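Local coordinates for protein endo-alpha-(1->5)-L-arabinanase (Bacillus licheniformis, PDB 6B7K) that probably cleaves internal alpha-(1->5)-arabinofuranosidic linkages of arabinan, as an endo-acting glycoside hydrolase of family 43 with a calcium-bound five-bladed beta-propeller, at residues Ala138-Leu143 and Pro260-Val265. Numbering follows the deposited sequence.
Sequences AIDPDL and PGHQDV. With CA (calcium ion), chain F.
D142 and D264 meet through a shared calcium ion, and D140 and H262 meet side chain to side chain beside them, in a buried contact at the centre of the five-bladed propeller typical of family 43. No hydrogen bond crosses between 138-143 and 260-265; the shared calcium ion joins D142 to D264. D142 gives one oxygen, OD1, 2.4 Å from the calcium ion, while D264 clasps the metal with both, OD1 at 2.7 Å and OD2 at 2.5 Å. In both aspartates the carboxylate swings away from the main-chain nitrogen (chi1 -165° in D142), which carries it to the metal from a different blade, the two planes 63° apart. D142 OD1 and D264 OD2 lie 3.3 Å apart as ligands of one ion. A water that donates to V265 O also binds the metal, and D264 OD2 takes a hydrogen bond from S25 OG. Alongside, D140 CG lies 3.8 Å from H262 NE2, near the plane of the imidazole at its edge, with the carboxylate turned 73° from the ring. H262, predicted to aid substrate recognition, also lies close to a second calcium ion and to D23, the predicted proton acceptor. D140 touches E192, the predicted proton donor, whose pKa it is predicted to tune. Were D140 cut back to an alanine, the edge of H262 would probably lose the carboxylate packed against it, and the weak bond from A193 N its acceptor. Around the pair, strand 81-87 brings D84 to the calcium and A82 against both D140 and H262, while strand 191-199 packs A193 on H262 and N195 on D142, so strands of other blades enclose the axial site.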
ATOM      1  N   ALA A 138      11.969   3.190  -3.495  1.00 39.39           N
ATOM      2  CA  ALA A 138      11.432   1.835  -3.608  1.00 37.34           C
ATOM      3  C   ALA A 138      10.835   1.402  -2.267  1.00 36.02           C
ATOM      4  O   ALA A 138      11.388   0.583  -1.528  1.00 34.69           O
ATOM      5  CB  ALA A 138      12.511   0.868  -4.074  1.00 37.79           C
ATOM      6  N   ILE A 139       9.682   1.993  -1.951  1.00 36.22           N
ATOM      7  CA  ILE A 139       8.837   1.571  -0.842  1.00 34.79           C
ATOM      8  C   ILE A 139       7.384   1.637  -1.298  1.00 34.38           C
ATOM      9  O   ILE A 139       7.078   2.045  -2.422  1.00 35.03           O
ATOM     10  CB  ILE A 139       9.038   2.426   0.431  1.00 35.24           C
ATOM     11  CG1 ILE A 139       8.619   3.878   0.186  1.00 36.61           C
ATOM     12  CG2 ILE A 139      10.474   2.347   0.934  1.00 36.14           C
ATOM     13  CD1 ILE A 139       8.540   4.697   1.458  1.00 36.92           C
ATOM     14  N   ASP A 140       6.485   1.241  -0.401  1.00 33.99           N
ATOM     15  CA  ASP A 140       5.049   1.218  -0.653  1.00 33.56           C
ATOM     16  C   ASP A 140       4.687   0.469  -1.940  1.00 32.86           C
ATOM     17  O   ASP A 140       4.125   1.056  -2.869  1.00 33.06           O
ATOM     18  CB  ASP A 140       4.490   2.634  -0.681  1.00 34.81           C
ATOM     19  CG  ASP A 140       4.744   3.383   0.612  1.00 35.59           C
ATOM     20  OD1 ASP A 140       5.442   2.834   1.489  1.00 35.11           O
ATOM     21  OD2 ASP A 140       4.245   4.519   0.754  1.00 36.71           O
ATOM     22  N   PRO A 141       4.980  -0.827  -2.018  1.00 31.88           N
ATOM     23  CA  PRO A 141       4.637  -1.589  -3.219  1.00 31.84           C
ATOM     24  C   PRO A 141       3.172  -2.000  -3.218  1.00 31.11           C
ATOM     25  O   PRO A 141       2.484  -1.966  -2.196  1.00 30.07           O
ATOM     26  CB  PRO A 141       5.551  -2.813  -3.125  1.00 31.58           C
ATOM     27  CG  PRO A 141       5.680  -3.036  -1.663  1.00 30.75           C
ATOM     28  CD  PRO A 141       5.648  -1.672  -1.012  1.00 31.20           C
ATOM     29  N   ASP A 142       2.703  -2.392  -4.398  1.00 32.44           N
ATOM     30  CA  ASP A 142       1.317  -2.822  -4.548  1.00 33.43           C
ATOM     31  C   ASP A 142       1.177  -3.571  -5.861  1.00 35.46           C
ATOM     32  O   ASP A 142       1.502  -3.026  -6.922  1.00 36.96           O
ATOM     33  CB  ASP A 142       0.367  -1.633  -4.506  1.00 33.95           C
ATOM     34  CG  ASP A 142      -1.068  -2.049  -4.288  1.00 34.38           C
ATOM     35  OD1 ASP A 142      -1.427  -2.346  -3.128  1.00 34.67           O
ATOM     36  OD2 ASP A 142      -1.832  -2.084  -5.275  1.00 34.86           O
ATOM     37  N   LEU A 143       0.693  -4.807  -5.789  1.00 35.75           N
ATOM     38  CA  LEU A 143       0.477  -5.636  -6.964  1.00 37.02           C
ATOM     39  C   LEU A 143      -0.917  -5.392  -7.528  1.00 38.12           C
ATOM     40  O   LEU A 143      -1.878  -5.198  -6.778  1.00 38.66           O
ATOM     41  CB  LEU A 143       0.654  -7.112  -6.603  1.00 37.09           C
ATOM     42  CG  LEU A 143       0.360  -8.186  -7.652  1.00 38.06           C
ATOM     43  CD1 LEU A 143       1.295  -8.062  -8.840  1.00 39.05           C
ATOM     44  CD2 LEU A 143       0.468  -9.565  -7.028  1.00 37.83           C
ATOM     45  N   PRO A 260      -6.061  10.170   7.549  1.00 44.22           N
ATOM     46  CA  PRO A 260      -6.158   8.817   6.993  1.00 42.60           C
ATOM     47  C   PRO A 260      -5.214   8.653   5.815  1.00 41.56           C
ATOM     48  O   PRO A 260      -4.931   9.602   5.080  1.00 41.39           O
ATOM     49  CB  PRO A 260      -7.623   8.718   6.546  1.00 42.94           C
ATOM     50  CG  PRO A 260      -8.316   9.911   7.155  1.00 44.77           C
ATOM     51  CD  PRO A 260      -7.267  10.961   7.257  1.00 45.20           C
ATOM     52  N   GLY A 261      -4.722   7.435   5.629  1.00 41.22           N
ATOM     53  CA  GLY A 261      -3.827   7.204   4.514  1.00 40.97           C
ATOM     54  C   GLY A 261      -3.335   5.776   4.452  1.00 39.97           C
ATOM     55  O   GLY A 261      -3.840   4.887   5.142  1.00 39.24           O
ATOM     56  N   HIS A 262      -2.300   5.596   3.626  1.00 39.54           N
ATOM     57  CA  HIS A 262      -1.817   4.306   3.143  1.00 39.48           C
ATOM     58  C   HIS A 262      -2.946   3.296   3.024  1.00 36.61           C
ATOM     59  O   HIS A 262      -2.986   2.296   3.748  1.00 36.11           O
ATOM     60  CB  HIS A 262      -0.705   3.751   4.028  1.00 40.69           C
ATOM     61  CG  HIS A 262       0.185   2.786   3.309  1.00 40.71           C
ATOM     62  ND1 HIS A 262      -0.262   1.564   2.853  1.00 43.04           N
ATOM     63  CD2 HIS A 262       1.484   2.875   2.938  1.00 43.31           C
ATOM     64  CE1 HIS A 262       0.726   0.936   2.243  1.00 45.24           C
ATOM     65  NE2 HIS A 262       1.796   1.712   2.278  1.00 43.44           N
ATOM     66  N   GLN A 263      -3.865   3.558   2.104  1.00 35.69           N
ATOM     67  CA  GLN A 263      -5.037   2.729   1.906  1.00 34.94           C
ATOM     68  C   GLN A 263      -4.717   1.546   0.998  1.00 34.40           C
ATOM     69  O   GLN A 263      -3.641   1.447   0.402  1.00 34.39           O
ATOM     70  CB  GLN A 263      -6.176   3.552   1.308  1.00 34.93           C
ATOM     71  CG  GLN A 263      -6.014   3.828  -0.182  1.00 34.89           C
ATOM     72  CD  GLN A 263      -4.738   4.584  -0.510  1.00 34.10           C
ATOM     73  OE1 GLN A 263      -4.367   5.530   0.185  1.00 33.73           O
ATOM     74  NE2 GLN A 263      -4.054   4.157  -1.563  1.00 33.91           N
ATOM     75  N   ASP A 264      -5.680   0.634   0.907  1.00 34.33           N
ATOM     76  CA  ASP A 264      -5.636  -0.459  -0.051  1.00 34.92           C
ATOM     77  C   ASP A 264      -7.057  -0.966  -0.228  1.00 35.61           C
ATOM     78  O   ASP A 264      -7.882  -0.858   0.683  1.00 35.66           O
ATOM     79  CB  ASP A 264      -4.702  -1.587   0.405  1.00 34.72           C
ATOM     80  CG  ASP A 264      -4.190  -2.425  -0.753  1.00 34.76           C
ATOM     81  OD1 ASP A 264      -4.688  -2.250  -1.885  1.00 35.04           O
ATOM     82  OD2 ASP A 264      -3.280  -3.248  -0.535  1.00 35.15           O
ATOM     83  N   VAL A 265      -7.340  -1.507  -1.411  1.00 36.31           N
ATOM     84  CA  VAL A 265      -8.674  -1.978  -1.760  1.00 37.92           C
ATOM     85  C   VAL A 265      -8.626  -3.481  -2.002  1.00 39.12           C
ATOM     86  O   VAL A 265      -7.649  -4.003  -2.550  1.00 39.28           O
ATOM     87  CB  VAL A 265      -9.237  -1.241  -2.994  1.00 38.54           C
ATOM     88  CG1 VAL A 265      -9.491   0.222  -2.665  1.00 38.02           C
ATOM     89  CG2 VAL A 265      -8.283  -1.364  -4.173  1.00 39.02           C
TER
HETATM   90 CA    CA F 302      -2.969  -4.137  -2.866  1.00 34.09          CA
HETATM   91  O   HOH W   1      -5.405  -4.747  -3.585  1.00 23.56           O